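Local atomic coordinates of thioredoxin domain-containing protein (PDB entry 3HA9), a protein that is of unestablished function but has a thioredoxin-like fold with a CxxC disulfide, and probably acts as an oxidoreductase, perhaps with antioxidant activity. Residues Phe76-Ala79 and Glu80-Lys83; Ile136-Lys139 and Ser140-Leu144; Thr149-Leu152 and Gly153-Glu156. All blocks are in the same frame, centred on the assembly; numbering follows the deposited sequence.

Contacts 1 and 3 are both helix starts, each opened by an N-cap hydroxyl, of helix 79-85 and helix 152-161, whereas contact 2 is the turn of the hairpin between strands 133-138 and 143-148. Contact 1 is the most buried of the three and adds a CH-pi contact between leucine and indole to its cap; contact 3, only partly buried, closes its cap with a glutamate. Contact 2 is largely at the surface and centres its side-chain bonds on one aspartate. Contacts 2 and 3 touch, Ile-136 CD1 meeting Leu-155 CD2 at 3.7 Å, because helix 152-161 packs on the hairpin. Contact 1 stands apart, its centre about 26 Å from that of contact 2, on the opposite side of the chain's centre.

Contact 1: residues Phe76-Ala79 and Glu80-Lys83; sequences FWTA and EALK
Leu-82 lies over the indole of Trp-77 at the N-terminus of helix 79-85, whose N-cap is Thr-78, just after strand 69-75 of the thioredoxin-like sheet. The leucine reaches back to the residue before the cap, and its two methyls divide the ring between them. CD2 sits over the six-membered ring, 3.4 Å from its centroid and only 7° off the normal, a CH-pi contact over the face, while CD1 lies 3.6 Å from Trp-77 NE1, above the pyrrole side. The two side chains cross at about a right angle. Trp-77 can offer this face because its CG is anti to the backbone N (chi1 -159°), which turns the ring back to the helix although its CB starts away from it. Its NE1 is bonded to the carbonyl of Pro-93, and Trp-48 meets the indole edge-to-face, so the ring is fixed by more than the leucine.

Ala-79, the first helical residue, contributes chiefly backbone: its carbonyl accepts from Lys-83 N at 3.0 Å, and its methyl stays on the outer side of the turn. One residue earlier, Thr-78 O receives Leu-82 N at 2.9 Å, almost in line with the carbonyl bond, which ties the leucine's main chain down just where its side chain reaches the indole. The Thr-78 hydroxyl completes the N-cap, with OG1 accepting from Ala-81 N and also bonding to the carbonyl of Asp-118 in a neighbouring loop. The same hydroxyl thus joins the start of the helix to the loop of Asp-118. Beneath it the methyl of Ala-81 borders two oxygens, with CB 3.1 Å from Phe-76 O and 3.4 Å from Thr-78 OG1.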
loop_
_atom_site.group_PDB
_atom_site.type_symbol
_atom_site.label_atom_id
_atom_site.label_comp_id
_atom_site.label_asym_id
_atom_site.label_seq_id
_atom_site.Cartn_x
_atom_site.Cartn_y
_atom_site.Cartn_z
ATOM N N PHE A 76 2.383 3.387 7.861
ATOM C CA PHE A 76 3.133 2.442 8.676
ATOM C C PHE A 76 3.912 3.135 9.779
ATOM O O PHE A 76 4.725 2.498 10.469
ATOM C CB PHE A 76 4.030 1.521 7.800
ATOM C CG PHE A 76 5.197 2.215 7.122
ATOM C CD1 PHE A 76 6.461 2.260 7.731
ATOM C CD2 PHE A 76 5.051 2.743 5.845
ATOM C CE1 PHE A 76 7.557 2.843 7.082
ATOM C CE2 PHE A 76 6.134 3.330 5.182
ATOM C CZ PHE A 76 7.392 3.371 5.805
ATOM N N TRP A 77 3.665 4.438 9.966
ATOM C CA TRP A 77 4.416 5.190 10.965
ATOM C C TRP A 77 3.727 5.033 12.333
ATOM O O TRP A 77 3.150 5.968 12.885
ATOM C CB TRP A 77 4.600 6.656 10.532
ATOM C CG TRP A 77 5.758 7.293 11.258
ATOM C CD1 TRP A 77 5.692 8.118 12.334
ATOM C CD2 TRP A 77 7.142 7.093 10.979
ATOM N NE1 TRP A 77 6.961 8.479 12.731
ATOM C CE2 TRP A 77 7.868 7.864 11.910
ATOM C CE3 TRP A 77 7.843 6.361 10.007
ATOM C CZ2 TRP A 77 9.262 7.900 11.926
ATOM C CZ3 TRP A 77 9.245 6.408 10.019
ATOM C CH2 TRP A 77 9.930 7.180 10.977
ATOM N N THR A 78 3.785 3.805 12.850
ATOM C CA THR A 78 3.088 3.423 14.067
ATOM C C THR A 78 4.080 2.977 15.132
ATOM O O THR A 78 5.213 2.602 14.813
ATOM C CB THR A 78 2.158 2.207 13.806
ATOM O OG1 THR A 78 2.943 1.087 13.356
ATOM C CG2 THR A 78 1.093 2.544 12.767
ATOM N N ALA A 79 3.645 2.993 16.395
ATOM C CA ALA A 79 4.541 2.614 17.492
ATOM C C ALA A 79 5.145 1.229 17.269
ATOM O O ALA A 79 6.339 1.020 17.514
ATOM C CB ALA A 79 3.805 2.677 18.825
ATOM N N GLU A 80 4.324 0.291 16.805
ATOM C CA GLU A 80 4.770 -1.089 16.635
ATOM C C GLU A 80 5.828 -1.189 15.535
ATOM O O GLU A 80 6.846 -1.886 15.689
ATOM C CB GLU A 80 3.577 -2.007 16.317
ATOM C CG GLU A 80 2.619 -2.248 17.475
ATOM C CD GLU A 80 1.667 -1.067 17.767
ATOM O OE1 GLU A 80 1.484 -0.147 16.920
ATOM O OE2 GLU A 80 1.093 -1.065 18.878
ATOM N N ALA A 81 5.574 -0.526 14.412
ATOM C CA ALA A 81 6.510 -0.556 13.292
ATOM C C ALA A 81 7.828 0.125 13.663
ATOM O O ALA A 81 8.903 -0.391 13.335
ATOM C CB ALA A 81 5.883 0.113 12.054
ATOM N N LEU A 82 7.740 1.270 14.348
ATOM C CA LEU A 82 8.929 2.055 14.704
ATOM C C LEU A 82 9.821 1.276 15.662
ATOM O O LEU A 82 11.043 1.289 15.530
ATOM C CB LEU A 82 8.531 3.410 15.326
ATOM C CG LEU A 82 7.727 4.341 14.403
ATOM C CD1 LEU A 82 7.595 5.787 14.983
ATOM C CD2 LEU A 82 8.249 4.355 12.974
ATOM N N LYS A 83 9.195 0.599 16.617
ATOM C CA LYS A 83 9.931 -0.263 17.557
ATOM C C LYS A 83 10.674 -1.385 16.829
ATOM O O LYS A 83 11.865 -1.615 17.100
ATOM C CB LYS A 83 9.008 -0.846 18.625
ATOM C CG LYS A 83 9.761 -1.722 19.643
ATOM C CD LYS A 83 8.833 -2.352 20.654
ATOM C CE LYS A 83 9.632 -3.172 21.648
ATOM N NZ LYS A 83 8.751 -3.858 22.633
#

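Contact 2: residues Ile136-Lys139 and Ser140-Leu144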
loop_
_atom_site.group_PDB
_atom_site.type_symbol
_atom_site.label_atom_id
_atom_site.label_comp_id
_atom_site.label_asym_id
_atom_site.label_seq_id
_atom_site.Cartn_x
_atom_site.Cartn_y
_atom_site.Cartn_z
ATOM N N ILE A 136 2.095 -1.710 -7.105
ATOM C CA ILE A 136 0.910 -1.856 -7.965
ATOM C C ILE A 136 0.747 -3.323 -8.339
ATOM O O ILE A 136 1.701 -3.942 -8.816
ATOM C CB ILE A 136 1.012 -1.007 -9.242
ATOM C CG1 ILE A 136 1.260 0.456 -8.871
ATOM C CG2 ILE A 136 -0.272 -1.154 -10.087
ATOM C CD1 ILE A 136 1.563 1.361 -10.067
ATOM N N MET A 137 -0.446 -3.866 -8.083
ATOM C CA MET A 137 -0.759 -5.274 -8.357
ATOM C C MET A 137 -2.053 -5.386 -9.164
ATOM O O MET A 137 -2.914 -4.514 -9.082
ATOM C CB MET A 137 -0.968 -6.040 -7.045
ATOM C CG MET A 137 0.281 -6.608 -6.398
ATOM S SD MET A 137 -0.039 -7.197 -4.685
ATOM C CE MET A 137 -1.703 -6.960 -4.592
ATOM N N ASP A 138 -2.190 -6.475 -9.919
ATOM C CA ASP A 138 -3.482 -6.832 -10.512
ATOM C C ASP A 138 -4.212 -7.836 -9.606
ATOM O O ASP A 138 -3.697 -8.201 -8.560
ATOM C CB ASP A 138 -3.316 -7.340 -11.950
ATOM C CG ASP A 138 -2.559 -8.667 -12.034
ATOM O OD1 ASP A 138 -2.458 -9.404 -11.030
ATOM O OD2 ASP A 138 -2.064 -8.966 -13.135
ATOM N N LYS A 139 -5.417 -8.274 -9.971
ATOM C CA LYS A 139 -6.164 -9.148 -9.060
ATOM C C LYS A 139 -5.605 -10.577 -8.920
ATOM O O LYS A 139 -5.944 -11.289 -7.968
ATOM C CB LYS A 139 -7.669 -9.142 -9.375
ATOM C CG LYS A 139 -8.384 -7.903 -8.853
ATOM C CD LYS A 139 -8.404 -7.865 -7.328
ATOM C CE LYS A 139 -9.138 -6.627 -6.798
ATOM N NZ LYS A 139 -10.585 -6.653 -7.191
ATOM N N SER A 140 -4.726 -10.968 -9.844
ATOM C CA SER A 140 -3.994 -12.236 -9.751
ATOM C C SER A 140 -2.743 -12.127 -8.865
ATOM O O SER A 140 -1.966 -13.086 -8.724
ATOM C CB SER A 140 -3.607 -12.696 -11.156
ATOM O OG SER A 140 -4.774 -12.966 -11.917
ATOM N N SER A 141 -2.572 -10.964 -8.250
ATOM C CA SER A 141 -1.401 -10.645 -7.426
ATOM C C SER A 141 -0.092 -10.553 -8.210
ATOM O O SER A 141 0.984 -10.599 -7.614
ATOM C CB SER A 141 -1.253 -11.609 -6.234
ATOM O OG SER A 141 -2.353 -11.506 -5.335
ATOM N N ASN A 142 -0.164 -10.371 -9.526
ATOM C CA ASN A 142 1.030 -9.993 -10.267
ATOM C C ASN A 142 1.466 -8.590 -9.877
ATOM O O ASN A 142 0.639 -7.682 -9.781
ATOM C CB ASN A 142 0.789 -10.014 -11.773
ATOM C CG ASN A 142 0.486 -11.388 -12.292
ATOM O OD1 ASN A 142 1.256 -12.328 -12.092
ATOM N ND2 ASN A 142 -0.656 -11.523 -12.961
ATOM N N VAL A 143 2.761 -8.409 -9.657
ATOM C CA VAL A 143 3.279 -7.082 -9.309
ATOM C C VAL A 143 3.700 -6.368 -10.576
ATOM O O VAL A 143 4.603 -6.820 -11.290
ATOM C CB VAL A 143 4.452 -7.149 -8.306
ATOM C CG1 VAL A 143 4.994 -5.728 -8.009
ATOM C CG2 VAL A 143 4.017 -7.861 -7.020
ATOM N N LEU A 144 3.031 -5.245 -10.845
ATOM C CA LEU A 144 3.251 -4.464 -12.055
ATOM C C LEU A 144 4.318 -3.390 -11.858
ATOM O O LEU A 144 4.927 -2.914 -12.825
ATOM C CB LEU A 144 1.929 -3.848 -12.504
ATOM C CG LEU A 144 0.958 -4.653 -13.378
ATOM C CD1 LEU A 144 1.156 -6.178 -13.349
ATOM C CD2 LEU A 144 -0.522 -4.250 -13.117
HETATM O O HOH W 1 -4.439 -12.802 -6.100
#
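The tip of the beta hairpin formed by strands 133-138 and 143-148 is closed by a type I turn from Asp-138 to Ser-141, and the Asp-138 carboxylate takes bonds from Ser-140 and Asn-142 across the turn. OD1 accepts Asn-142 N at 2.9 Å, from above the carboxylate plane, and also takes a weak bond from Ser-140 N. The other oxygen, OD2, uses its syn lone pair for Asn-142 ND2, again 2.9 Å away and nearly straight at 166°; it lies in the plane of that amide, although the carboxylate and amide planes stand 73° apart. With its CG between the backbone N and the carbonyl carbon (chi1 66°), Asp-138 folds its carboxylate into the turn. Three donors, one of them weak, meet the carboxylate and probably steady its negative charge; Ser-141 N closes the turn separately on the main-chain Asp-138 O.

Below the turn, Asp-138 N bonds to Asn-142 O and Leu-144 N to Ile-136 O, flanking the non-hydrogen-bonded pair of Met-137 and Val-143. On the face carrying that pair, Met-137 CG meets Val-143 CG2 at 4.0 Å, and Phe-20 and Leu-32 also touch the methionine. Ile-136 lies on the other face, under helix 152-161, its CG2 4.2 Å from Leu-144 CB. On the outside, a water links Lys-139 O to Ser-141 OG, while Lys-139 NZ reaches the carbonyls of Val-35 and Gly-37. The turn joins the last two strands of the thioredoxin-like sheet as an antiparallel hairpin, just ahead of the C-terminal helix.

Contact 3: residues Thr149-Leu152 and Gly153-Glu156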
loop_
_atom_site.group_PDB
_atom_site.type_symbol
_atom_site.label_atom_id
_atom_site.label_comp_id
_atom_site.label_asym_id
_atom_site.label_seq_id
_atom_site.Cartn_x
_atom_site.Cartn_y
_atom_site.Cartn_z
ATOM N N THR A 149 8.803 6.499 -4.676
ATOM C CA THR A 149 8.468 7.724 -5.413
ATOM C C THR A 149 8.513 7.572 -6.944
ATOM O O THR A 149 9.341 8.217 -7.606
ATOM C CB THR A 149 9.355 8.930 -4.957
ATOM O OG1 THR A 149 10.743 8.633 -5.191
ATOM C CG2 THR A 149 9.134 9.242 -3.471
ATOM N N PRO A 150 7.642 6.710 -7.514
ATOM C CA PRO A 150 7.584 6.661 -8.981
ATOM C C PRO A 150 7.008 7.954 -9.556
ATOM O O PRO A 150 6.205 8.612 -8.899
ATOM C CB PRO A 150 6.618 5.505 -9.252
ATOM C CG PRO A 150 5.782 5.413 -8.016
ATOM C CD PRO A 150 6.724 5.725 -6.901
ATOM N N SER A 151 7.411 8.313 -10.774
ATOM C CA SER A 151 6.877 9.500 -11.429
ATOM C C SER A 151 5.478 9.247 -11.991
ATOM O O SER A 151 5.058 8.095 -12.116
ATOM C CB SER A 151 7.802 9.912 -12.568
ATOM O OG SER A 151 7.753 8.947 -13.608
ATOM N N LEU A 152 4.765 10.323 -12.342
ATOM C CA LEU A 152 3.443 10.201 -12.973
ATOM C C LEU A 152 3.526 9.381 -14.261
ATOM O O LEU A 152 2.664 8.538 -14.524
ATOM C CB LEU A 152 2.830 11.584 -13.271
ATOM C CG LEU A 152 1.450 11.596 -13.938
ATOM C CD1 LEU A 152 0.447 10.762 -13.142
ATOM C CD2 LEU A 152 0.929 13.032 -14.135
ATOM N N GLY A 153 4.561 9.654 -15.059
ATOM C CA GLY A 153 4.821 8.923 -16.291
ATOM C C GLY A 153 4.948 7.425 -16.078
ATOM O O GLY A 153 4.395 6.633 -16.851
ATOM N N GLU A 154 5.663 7.040 -15.016
ATOM C CA GLU A 154 5.857 5.627 -14.680
ATOM C C GLU A 154 4.538 4.976 -14.290
ATOM O O GLU A 154 4.216 3.883 -14.769
ATOM C CB GLU A 154 6.878 5.461 -13.553
ATOM C CG GLU A 154 8.235 6.039 -13.854
ATOM C CD GLU A 154 9.247 5.716 -12.787
ATOM O OE1 GLU A 154 9.855 4.627 -12.880
ATOM O OE2 GLU A 154 9.449 6.545 -11.866
ATOM N N LEU A 155 3.770 5.659 -13.441
ATOM C CA LEU A 155 2.477 5.147 -12.994
ATOM C C LEU A 155 1.517 4.975 -14.182
ATOM O O LEU A 155 0.898 3.923 -14.333
ATOM C CB LEU A 155 1.864 6.077 -11.940
ATOM C CG LEU A 155 2.599 6.235 -10.607
ATOM C CD1 LEU A 155 2.001 7.422 -9.842
ATOM C CD2 LEU A 155 2.530 4.966 -9.768
ATOM N N GLU A 156 1.421 6.006 -15.026
ATOM C CA GLU A 156 0.582 5.960 -16.225
ATOM C C GLU A 156 0.934 4.771 -17.117
ATOM O O GLU A 156 0.045 4.019 -17.537
ATOM C CB GLU A 156 0.705 7.258 -17.040
ATOM C CG GLU A 156 -0.191 8.391 -16.553
ATOM C CD GLU A 156 -1.619 8.340 -17.109
ATOM O OE1 GLU A 156 -2.086 7.263 -17.553
ATOM O OE2 GLU A 156 -2.290 9.389 -17.085
#
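Glu-154 OE2 is gripped twice by Ser-151, through a strong bond from the backbone N at 2.9 Å and a weak one from the hydroxyl OG at 3.4 Å. The first is nearly straight, 170° at the hydrogen, and reaches the carboxylate oxygen on its anti side, somewhat out of plane. In return Ser-151 OG accepts Glu-154 N at 3.2 Å, so each residue's side chain meets the other's backbone N. The serine hydroxyl lies between its own backbone N and carbonyl carbon (chi1 68°), which tips it over the start of the helix, and the methylene CG of Glu-154 passes close beside it, 3.0 Å from OG, as the chain extends back along the turn to Ser-151 N.

This reciprocal pair is a capping box, with Ser-151 as the N-cap of helix 152-161, the C-terminal helix of the thioredoxin-like domain. The glutamate's charge at the helix N-terminus is probably stabilised by the helix dipole. With an alanine in place of the serine the hydroxyl is gone, and Glu-154 N would probably be left without its cap while the carboxylate, held by the backbone N of that residue alone, became freer to shift.

The first helical bonds run from Leu-155 N to Ser-151 O, 3.1 Å, and from Glu-156 N to Leu-152 O, 2.9 Å. Beside the cap the Pro-150 ring packs on the helix, its CG resting against Leu-155 CD2 at 3.7 Å, the two side chains lying aslant. Both also touch Ile-134 of strand 133-138. Helix 52-65 covers this region too, with Leu-58 and Arg-61 against Leu-152, Met-55 against Pro-150 and Leu-62 against Leu-155, and the carboxylate of Glu-156 makes a hydrogen bond with Tyr-66 OH and a salt bridge with Lys-65 NZ.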